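Side-chain contacts in acetamidase (Bacillus halodurans, PDB 2II1), which probably hydrolyses carbon-nitrogen bonds in linear amides, and binds calcium ions: residues A[36-41]-A[89-94]; A[80-85]-A[161-166]; A[213-218]-A[224-229]; A[272-277]-A[282-287]. All blocks are in the same frame, centred on the assembly; numbering follows the deposited sequence.

Contact 1. Residues A[36-41]-A[89-94]; sequences DCFSDQ and VMTAAP
Phe38 and Thr91 give a compact example of how one aromatic side chain can tie a loop to the outer strand of a sheet. CZ, the far end of the Phe38 ring, lies 3.7 Å from CG2 of Thr91; the methyl meets the ring obliquely, and the two side chains approach from opposite directions. A looser apolar touch joins Phe38 CE2 to Val89 CG1 at 4.4 Å. Thr91 presents its methyl to the ring because CG2 stands anti to the carbonyl carbon, with OG1 tucked between backbone N and carbonyl carbon (chi1 70°).

The next shell is polar and belongs to the loop alone. Asp36 and Asp40 are tied reciprocally: Asp36 N gives 2.8 Å to Asp40 OD1, and Asp40 N gives 2.7 Å to Asp36 OD1, each donor standing above the carboxylate plane. Asp36 OD1 also takes a weak bond from Phe38 N. On the carbonyl side of the same residue, Phe38 O is gripped from opposite faces of its plane, by Gln41 N at 3.3 Å and by Gln41 NE2 at 2.8 Å. Ser39 N bonds to Asp36 O in a type I turn from Asp36 to Ser39, which overlaps a type I' turn from Phe38 to Gln41; together with the side-chain bonds these probably hold the backbone from which the ring projects.

Farther out, the ring also packs on Leu49 and Glu198. Glu198 binds calcium together with Asp182 and His184, and the Phe38 side chain lies about 7 Å from a bound ion, consistent with Phe38 forming part of an apolar second shell behind the calcium ligand Glu198.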
# COMPACT_ATOMS: atom_id res chain seq x y z
N ASP A 36 5.83 18.82 18.60
CA ASP A 36 5.82 17.39 18.20
C ASP A 36 4.60 16.75 18.82
O ASP A 36 3.95 17.41 19.64
CB ASP A 36 7.14 16.65 18.54
CG ASP A 36 7.34 16.36 20.03
OD1 ASP A 36 6.38 16.36 20.82
OD2 ASP A 36 8.49 16.09 20.43
N CYS A 37 4.26 15.52 18.44
CA CYS A 37 2.97 14.97 18.92
C CYS A 37 2.97 14.56 20.38
O CYS A 37 1.94 14.14 20.89
CB CYS A 37 2.36 13.89 18.00
SG CYS A 37 3.13 12.34 17.92
N PHE A 38 4.10 14.71 21.06
CA PHE A 38 4.14 14.63 22.53
C PHE A 38 4.07 15.99 23.21
O PHE A 38 4.26 16.06 24.43
CB PHE A 38 5.41 13.91 22.99
CG PHE A 38 5.65 12.64 22.27
CD1 PHE A 38 4.83 11.54 22.49
CD2 PHE A 38 6.68 12.55 21.33
CE1 PHE A 38 5.02 10.35 21.81
CE2 PHE A 38 6.90 11.35 20.63
CZ PHE A 38 6.07 10.25 20.87
N SER A 39 3.80 17.05 22.44
CA SER A 39 3.93 18.44 22.93
C SER A 39 5.34 18.69 23.49
O SER A 39 5.51 19.39 24.49
CB SER A 39 2.87 18.77 24.00
OG SER A 39 1.64 19.22 23.45
N ASP A 40 6.33 18.09 22.85
CA ASP A 40 7.76 18.31 23.16
C ASP A 40 8.17 17.80 24.58
O ASP A 40 9.18 18.24 25.18
CB ASP A 40 8.11 19.80 22.93
CG ASP A 40 7.76 20.29 21.50
OD1 ASP A 40 7.78 19.51 20.53
OD2 ASP A 40 7.46 21.50 21.35
N GLN A 41 7.38 16.84 25.11
CA GLN A 41 7.57 16.33 26.46
C GLN A 41 8.74 15.37 26.61
O GLN A 41 9.33 15.28 27.69
CB GLN A 41 6.31 15.63 26.95
CG GLN A 41 5.18 16.60 27.21
CD GLN A 41 3.97 15.92 27.76
OE1 GLN A 41 3.93 15.61 28.94
NE2 GLN A 41 2.98 15.66 26.91
N VAL A 89 12.19 12.07 17.56
CA VAL A 89 11.98 11.11 18.66
C VAL A 89 11.02 9.97 18.20
O VAL A 89 10.02 10.20 17.48
CB VAL A 89 11.40 11.78 19.96
CG1 VAL A 89 11.21 10.78 21.08
CG2 VAL A 89 12.30 12.92 20.45
N MSE A 90 11.37 8.75 18.58
CA MSE A 90 10.51 7.60 18.42
C MSE A 90 10.38 6.85 19.74
O MSE A 90 11.32 6.82 20.56
CB MSE A 90 11.04 6.63 17.35
CG MSE A 90 11.11 7.20 15.94
SE MSE A 90 11.51 5.81 14.59
CE MSE A 90 9.75 5.14 14.44
N THR A 91 9.20 6.25 19.91
CA THR A 91 8.86 5.42 21.04
C THR A 91 8.33 4.03 20.57
O THR A 91 7.39 3.94 19.77
CB THR A 91 7.77 6.12 21.93
OG1 THR A 91 6.52 6.15 21.24
CG2 THR A 91 8.18 7.53 22.29
N ALA A 92 8.98 2.97 21.06
CA ALA A 92 8.48 1.59 20.95
C ALA A 92 7.86 1.19 22.29
O ALA A 92 8.57 1.18 23.30
CB ALA A 92 9.62 0.62 20.58
N ALA A 93 6.56 0.86 22.29
CA ALA A 93 5.79 0.48 23.51
C ALA A 93 5.07 -0.86 23.33
O ALA A 93 4.20 -0.96 22.47
CB ALA A 93 4.75 1.56 23.85
N PRO A 94 5.43 -1.87 24.13
CA PRO A 94 4.64 -3.10 24.22
C PRO A 94 3.15 -2.77 24.41
O PRO A 94 2.83 -1.82 25.11
CB PRO A 94 5.23 -3.78 25.45
CG PRO A 94 6.62 -3.34 25.47
CD PRO A 94 6.62 -1.94 25.00

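Contact 2. Residues A[80-85]-A[161-166]; sequences LDIKVG and IKPGTT
Ile82 and Pro163 meet where a strand meets a tight turn, and the pair illustrates how a contact can be firm at one end and slack at the other. The close part is apolar. CG1 of Ile82 rests 4.1 Å from CG of Pro163, the two side chains crossing at about a right angle. Ile82 CG1 stands anti to the carbonyl carbon (chi1 -53°), which brings it beside Pro163 CG, while CD1 continues toward the backbone of the turn and comes 4.4 Å from Lys162 CA. Ile82 is buried, and Pro130 and Ile132 pack on it as well.

The opposite end is open. Leu80 is exposed and its side chain starts away from the turn, so that its part in the contact falls to the backbone, with Leu80 O 4.4 Å from Pro163 CB. Leu80 and Asp81 both face Thr204, a classic beta bulge that interrupts the regular alternation just before Ile82. In the turn, Gly164 is exposed too and takes a positive phi of 89° at the third position of the type II turn from Lys162 to Thr165, a place where glycine is commonly found. The turn is closed by Thr165 N giving 3.1 Å to Lys162 O, and Thr165 OG1 bonds to Asp160 O.

The turn leads directly into strand 166-170, which lies antiparallel beside strand 74-84 in the large mixed sheet; strand 201-210 borders strand 74-84 on its other edge. Ile161, meanwhile, packs on Ile132 and Ile135 of strand 131-136 and on Leu220 of strand 219-221.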
# COMPACT_ATOMS: atom_id res chain seq x y z
N LEU A 80 3.72 24.49 0.71
CA LEU A 80 4.85 25.14 0.05
C LEU A 80 6.17 24.68 0.68
O LEU A 80 7.15 24.46 -0.03
CB LEU A 80 4.67 26.67 0.10
CG LEU A 80 3.37 27.24 -0.50
CD1 LEU A 80 3.29 28.77 -0.35
CD2 LEU A 80 3.27 26.84 -1.96
N ASP A 81 6.18 24.49 2.01
CA ASP A 81 7.44 24.16 2.72
C ASP A 81 7.19 23.58 4.09
O ASP A 81 6.24 23.95 4.74
CB ASP A 81 8.30 25.42 2.88
CG ASP A 81 9.67 25.13 3.49
OD1 ASP A 81 10.57 24.67 2.76
OD2 ASP A 81 9.85 25.40 4.70
N ILE A 82 8.05 22.66 4.53
CA ILE A 82 8.01 22.16 5.92
C ILE A 82 9.44 22.22 6.44
O ILE A 82 10.35 21.68 5.81
CB ILE A 82 7.50 20.71 6.04
CG1 ILE A 82 6.16 20.53 5.35
CG2 ILE A 82 7.40 20.29 7.51
CD1 ILE A 82 5.51 19.16 5.58
N LYS A 83 9.63 22.93 7.54
CA LYS A 83 10.94 23.04 8.19
C LYS A 83 10.85 22.30 9.50
O LYS A 83 9.95 22.55 10.26
CB LYS A 83 11.30 24.49 8.50
CG LYS A 83 12.43 25.04 7.65
N VAL A 84 11.79 21.40 9.79
CA VAL A 84 11.73 20.67 11.05
C VAL A 84 12.86 21.10 11.96
O VAL A 84 13.81 21.77 11.52
CB VAL A 84 11.70 19.11 10.85
CG1 VAL A 84 10.44 18.70 10.08
CG2 VAL A 84 12.99 18.59 10.19
N GLY A 85 12.73 20.74 13.24
CA GLY A 85 13.78 20.94 14.23
C GLY A 85 15.02 20.08 14.02
O GLY A 85 15.13 19.34 13.05
N ILE A 161 1.47 13.68 2.16
CA ILE A 161 1.20 15.05 2.65
C ILE A 161 2.52 15.70 3.03
O ILE A 161 2.93 15.69 4.20
CB ILE A 161 0.16 15.07 3.79
CG1 ILE A 161 -1.13 14.40 3.34
CG2 ILE A 161 -0.17 16.52 4.22
CD1 ILE A 161 -2.27 14.53 4.36
N LYS A 162 3.17 16.26 2.01
CA LYS A 162 4.57 16.65 2.05
C LYS A 162 4.73 17.86 1.17
O LYS A 162 3.79 18.26 0.51
CB LYS A 162 5.49 15.52 1.57
CG LYS A 162 5.36 15.15 0.13
CD LYS A 162 5.98 13.79 -0.11
CE LYS A 162 5.92 13.42 -1.58
NZ LYS A 162 6.39 14.50 -2.49
N PRO A 163 5.92 18.47 1.15
CA PRO A 163 6.04 19.67 0.36
C PRO A 163 5.74 19.42 -1.11
O PRO A 163 6.15 18.38 -1.68
CB PRO A 163 7.50 20.10 0.59
CG PRO A 163 7.89 19.47 1.83
CD PRO A 163 7.19 18.13 1.81
N GLY A 164 5.00 20.36 -1.71
CA GLY A 164 4.62 20.30 -3.14
C GLY A 164 3.31 19.55 -3.41
O GLY A 164 2.85 19.47 -4.56
N THR A 165 2.73 19.00 -2.35
CA THR A 165 1.43 18.33 -2.40
C THR A 165 0.32 19.35 -2.11
O THR A 165 0.50 20.28 -1.29
CB THR A 165 1.38 17.13 -1.37
OG1 THR A 165 2.30 16.10 -1.76
CG2 THR A 165 -0.02 16.53 -1.24
N THR A 166 -0.79 19.24 -2.85
CA THR A 166 -2.02 19.95 -2.54
C THR A 166 -2.99 19.02 -1.81
O THR A 166 -3.24 17.93 -2.30
CB THR A 166 -2.70 20.43 -3.83
OG1 THR A 166 -1.79 21.30 -4.51
CG2 THR A 166 -3.93 21.17 -3.55

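Contact 3. Residues A[213-218]-A[224-229]; sequences RMFPLP and THFMTI
Leu217 O and Ile229 O converge on a single water, which donates to both, 2.7 Å to Leu217 O and 2.6 Å to Ile229 O, and so bridges two carbonyls that could not bond to each other. Beside it Ile229 N gives 3.1 Å to Pro218 O at an N-H...O angle of 155°, the donor tilted from the carbonyl plane. A cis peptide bond precedes Pro218. The same Pro218 O also packs 3.5 Å from Ile229 CB.

The other half of the contact is aromatic, a worked case of a tilted edge-to-face pair. Phe226 sends CG anti to its own backbone N (chi1 173°), and its ring turns an edge toward Phe215, with CZ 3.7 Å above the centre of the Phe215 ring. The centroids are 4.8 Å apart and the planes inclined by 54°. With an alanine in place of Phe215, the edge of Phe226 would probably lose the face it points into, opening a gap between loop and strand.

Phe215 also makes edge-to-face pairs with Tyr168 and with Phe249 of helix 235-253, and Phe226 does so with Phe292: an aromatic cluster characteristic of a hydrophobic core between sheet and helices.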
# COMPACT_ATOMS: atom_id res chain seq x y z
N ARG A 213 -17.41 21.30 -4.29
CA ARG A 213 -16.77 20.11 -3.81
C ARG A 213 -16.80 19.02 -4.87
O ARG A 213 -17.74 18.24 -4.94
CB ARG A 213 -17.45 19.65 -2.55
CG ARG A 213 -16.60 18.79 -1.75
CD ARG A 213 -17.30 18.39 -0.51
NE ARG A 213 -17.37 19.47 0.46
CZ ARG A 213 -17.92 19.35 1.66
NH1 ARG A 213 -18.42 18.20 2.04
NH2 ARG A 213 -17.97 20.39 2.48
N MSE A 214 -15.75 18.95 -5.66
CA MSE A 214 -15.70 18.12 -6.87
C MSE A 214 -15.43 16.62 -6.66
O MSE A 214 -15.80 15.79 -7.51
CB MSE A 214 -14.60 18.68 -7.78
CG MSE A 214 -14.79 18.37 -9.24
SE MSE A 214 -13.07 18.46 -10.14
CE MSE A 214 -12.22 19.96 -9.03
N PHE A 215 -14.77 16.26 -5.57
CA PHE A 215 -14.50 14.85 -5.25
C PHE A 215 -14.71 14.54 -3.76
O PHE A 215 -14.83 15.46 -2.93
CB PHE A 215 -13.08 14.43 -5.70
CG PHE A 215 -12.09 15.56 -5.79
CD1 PHE A 215 -11.58 16.15 -4.65
CD2 PHE A 215 -11.66 16.01 -7.01
CE1 PHE A 215 -10.66 17.18 -4.73
CE2 PHE A 215 -10.76 17.04 -7.11
CZ PHE A 215 -10.25 17.63 -5.96
N PRO A 216 -14.74 13.24 -3.41
CA PRO A 216 -14.85 12.86 -2.00
C PRO A 216 -13.56 13.20 -1.28
O PRO A 216 -12.48 13.13 -1.86
CB PRO A 216 -15.06 11.34 -2.06
CG PRO A 216 -15.39 11.04 -3.48
CD PRO A 216 -14.67 12.05 -4.28
N LEU A 217 -13.69 13.61 -0.02
CA LEU A 217 -12.59 14.18 0.73
C LEU A 217 -12.34 13.28 1.97
O LEU A 217 -13.24 12.60 2.39
CB LEU A 217 -12.99 15.60 1.16
CG LEU A 217 -13.30 16.61 0.08
CD1 LEU A 217 -13.75 17.97 0.64
CD2 LEU A 217 -12.06 16.78 -0.72
N PRO A 218 -11.12 13.29 2.56
CA PRO A 218 -9.98 14.06 2.11
C PRO A 218 -9.40 13.55 0.82
O PRO A 218 -9.63 12.40 0.44
CB PRO A 218 -8.98 13.94 3.28
CG PRO A 218 -9.84 13.52 4.46
CD PRO A 218 -10.84 12.62 3.84
N THR A 224 2.45 14.15 -9.63
CA THR A 224 2.21 13.10 -10.63
C THR A 224 0.91 12.31 -10.46
O THR A 224 0.45 11.67 -11.42
CB THR A 224 3.36 12.07 -10.61
OG1 THR A 224 3.61 11.67 -9.26
CG2 THR A 224 4.62 12.67 -11.19
N HIS A 225 0.34 12.34 -9.27
CA HIS A 225 -0.84 11.53 -8.92
C HIS A 225 -1.89 12.31 -8.18
O HIS A 225 -1.61 13.32 -7.57
CB HIS A 225 -0.44 10.33 -8.07
CG HIS A 225 0.31 9.29 -8.82
ND1 HIS A 225 1.65 9.42 -9.08
CD2 HIS A 225 -0.08 8.14 -9.41
CE1 HIS A 225 2.06 8.38 -9.78
NE2 HIS A 225 1.03 7.60 -10.00
N PHE A 226 -3.11 11.80 -8.26
CA PHE A 226 -4.22 12.26 -7.46
C PHE A 226 -4.64 11.08 -6.59
O PHE A 226 -4.57 9.92 -7.02
CB PHE A 226 -5.37 12.73 -8.38
CG PHE A 226 -6.61 13.07 -7.64
CD1 PHE A 226 -6.71 14.29 -6.99
CD2 PHE A 226 -7.64 12.16 -7.52
CE1 PHE A 226 -7.83 14.57 -6.24
CE2 PHE A 226 -8.76 12.46 -6.80
CZ PHE A 226 -8.85 13.64 -6.17
N MSE A 227 -4.99 11.34 -5.34
CA MSE A 227 -5.39 10.27 -4.43
C MSE A 227 -6.57 10.60 -3.60
O MSE A 227 -6.64 11.69 -3.04
CB MSE A 227 -4.26 9.95 -3.46
CG MSE A 227 -2.93 9.94 -4.11
SE MSE A 227 -1.60 9.38 -2.82
CE MSE A 227 -0.06 9.98 -3.89
N THR A 228 -7.45 9.62 -3.46
CA THR A 228 -8.56 9.66 -2.53
C THR A 228 -8.18 8.95 -1.22
O THR A 228 -7.59 7.88 -1.22
CB THR A 228 -9.87 9.10 -3.15
OG1 THR A 228 -9.67 7.78 -3.68
CG2 THR A 228 -10.36 10.05 -4.29
N ILE A 229 -8.51 9.59 -0.11
CA ILE A 229 -8.23 9.10 1.24
C ILE A 229 -9.52 8.71 2.01
O ILE A 229 -10.54 9.45 2.02
CB ILE A 229 -7.46 10.17 2.03
CG1 ILE A 229 -6.17 10.54 1.31
CG2 ILE A 229 -7.10 9.65 3.41
CD1 ILE A 229 -5.52 11.78 1.82
O HOH W 1 -12.87 9.99 3.01

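Contact 4. Residues A[272-277]-A[282-287]; sequences YVSQIV and TARFSL
Tyr272 and Arg284 form a hydrogen-bonded pair in the regular part of the antiparallel ladder, next to the non-hydrogen-bonded pair of Val273 and Ala283: Tyr272 N gives 2.7 Å to Arg284 O, and Arg284 N 2.7 Å to Tyr272 O. Farther along, Thr282 O takes 2.9 Å from Ser274 N and a weak second bond from Gln275 N.

Among side-chain bonds, Gln275 NE2 reaches Thr282 OG1 at 3.0 Å, close to its amide plane, because the chain is bent at chi2 (81°); NE2 also bonds to Leu280 O, and Thr282 OG1 to Ser231. Gln275 OE1 accepts from Val277 N and Asn278 N. Were Gln275 an alanine, Val277 N and Asn278 N would lose their side-chain acceptor and Thr282 OG1 its amide donor, which is likely to let the loop joining the two strands shift. Arg284 NH1 holds Val273 O and Ser274 OG weakly, while NH2 forms salt bridges to Asp160 and Asp189; Ser274 OG bonds to Thr158.

In the packing, Tyr272 CB lies over one guanidinium face, 3.9 Å above the Arg284 plane and offset toward the rim of the group, and Ser286 CB meets the ring edge 3.7 Å from Tyr272 CE2.

Gln275 also packs on calcium ligand Asp157. Overall this is a beta hairpin with a classic bulge, Ser274 and Gln275 facing Thr282.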
# COMPACT_ATOMS: atom_id res chain seq x y z
N TYR A 272 -3.03 2.08 -1.61
CA TYR A 272 -1.96 2.22 -0.63
C TYR A 272 -2.51 2.37 0.78
O TYR A 272 -3.64 2.80 0.99
CB TYR A 272 -1.12 3.46 -0.93
CG TYR A 272 -0.32 3.44 -2.22
CD1 TYR A 272 0.67 2.47 -2.45
CD2 TYR A 272 -0.54 4.40 -3.21
CE1 TYR A 272 1.40 2.45 -3.62
CE2 TYR A 272 0.20 4.40 -4.38
CZ TYR A 272 1.16 3.42 -4.58
OH TYR A 272 1.90 3.42 -5.73
N VAL A 273 -1.64 2.07 1.73
CA VAL A 273 -1.88 2.12 3.15
C VAL A 273 -1.20 3.36 3.71
O VAL A 273 -0.01 3.59 3.43
CB VAL A 273 -1.30 0.86 3.83
CG1 VAL A 273 -1.13 1.06 5.32
CG2 VAL A 273 -2.14 -0.40 3.52
N SER A 274 -1.92 4.15 4.50
CA SER A 274 -1.34 5.32 5.13
C SER A 274 -0.76 4.95 6.48
O SER A 274 0.43 5.15 6.71
CB SER A 274 -2.36 6.46 5.29
OG SER A 274 -2.60 7.09 4.04
N GLN A 275 -1.61 4.45 7.37
CA GLN A 275 -1.22 4.07 8.72
C GLN A 275 -2.17 2.98 9.17
O GLN A 275 -3.34 3.01 8.76
CB GLN A 275 -1.31 5.27 9.70
CG GLN A 275 -2.67 6.00 9.79
CD GLN A 275 -3.69 5.29 10.71
OE1 GLN A 275 -3.32 4.43 11.53
NE2 GLN A 275 -4.97 5.65 10.56
N ILE A 276 -1.72 2.07 10.04
CA ILE A 276 -2.60 1.03 10.63
C ILE A 276 -2.65 1.04 12.15
O ILE A 276 -3.08 0.04 12.79
CB ILE A 276 -2.23 -0.39 10.11
CG1 ILE A 276 -0.82 -0.81 10.54
CG2 ILE A 276 -2.32 -0.44 8.60
CD1 ILE A 276 -0.52 -2.28 10.31
N VAL A 277 -2.26 2.16 12.75
CA VAL A 277 -2.00 2.20 14.20
C VAL A 277 -2.92 3.13 15.01
O VAL A 277 -2.89 3.09 16.22
CB VAL A 277 -0.52 2.58 14.49
CG1 VAL A 277 0.40 1.51 13.94
CG2 VAL A 277 -0.21 3.93 13.92
N THR A 282 -6.17 4.24 7.99
CA THR A 282 -6.30 5.11 6.82
C THR A 282 -5.64 4.47 5.61
O THR A 282 -4.56 3.92 5.73
CB THR A 282 -5.68 6.47 7.07
OG1 THR A 282 -6.27 7.05 8.23
CG2 THR A 282 -5.87 7.40 5.85
N ALA A 283 -6.30 4.56 4.47
CA ALA A 283 -5.86 4.00 3.18
C ALA A 283 -6.06 5.07 2.13
O ALA A 283 -6.85 6.02 2.34
CB ALA A 283 -6.67 2.77 2.83
N ARG A 284 -5.33 4.95 1.02
CA ARG A 284 -5.54 5.86 -0.14
C ARG A 284 -5.47 5.15 -1.46
O ARG A 284 -4.65 4.26 -1.66
CB ARG A 284 -4.58 7.08 -0.15
CG ARG A 284 -3.11 6.79 -0.16
CD ARG A 284 -2.32 7.94 0.47
NE ARG A 284 -0.89 7.80 0.20
CZ ARG A 284 -0.07 6.98 0.85
NH1 ARG A 284 -0.51 6.22 1.83
NH2 ARG A 284 1.21 6.90 0.51
N PHE A 285 -6.35 5.54 -2.38
CA PHE A 285 -6.26 5.07 -3.76
C PHE A 285 -5.68 6.17 -4.62
O PHE A 285 -6.22 7.29 -4.64
CB PHE A 285 -7.61 4.65 -4.35
CG PHE A 285 -7.46 3.76 -5.54
CD1 PHE A 285 -7.20 4.28 -6.80
CD2 PHE A 285 -7.44 2.39 -5.38
CE1 PHE A 285 -6.97 3.43 -7.87
CE2 PHE A 285 -7.24 1.56 -6.43
CZ PHE A 285 -7.02 2.09 -7.70
N SER A 286 -4.64 5.81 -5.38
CA SER A 286 -3.85 6.73 -6.17
C SER A 286 -3.89 6.38 -7.67
O SER A 286 -3.68 5.21 -8.06
CB SER A 286 -2.41 6.72 -5.66
OG SER A 286 -1.56 7.47 -6.48
N LEU A 287 -4.18 7.39 -8.49
CA LEU A 287 -4.12 7.25 -9.94
C LEU A 287 -3.34 8.43 -10.59
O LEU A 287 -3.52 9.58 -10.19
CB LEU A 287 -5.53 7.17 -10.49
CG LEU A 287 -5.71 6.88 -11.98
CD1 LEU A 287 -5.32 5.41 -12.37
CD2 LEU A 287 -7.13 7.23 -12.37

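In the fold
Contacts 1, 3 and 4 are buried, whereas contact 2 is open at one end. Contacts 2, 3 and 4 all reach the large mixed sheet, and 3 and 4 touch directly because strands 225-232 and 281-288 are neighbours in it. Contact 1 stands apart, joining a loop to the four-stranded sheet, although its strand follows that of contact 2 along the chain. Chemistry follows place: van der Waals packing without hydrogen bonds links the segments in contacts 1 and 2, an aromatic pair, one backbone hydrogen bond and a bridging water in 3, and a dense polar ladder in 4. Contacts 1 and 4 approach different calcium sites, and both also meet the second subunit.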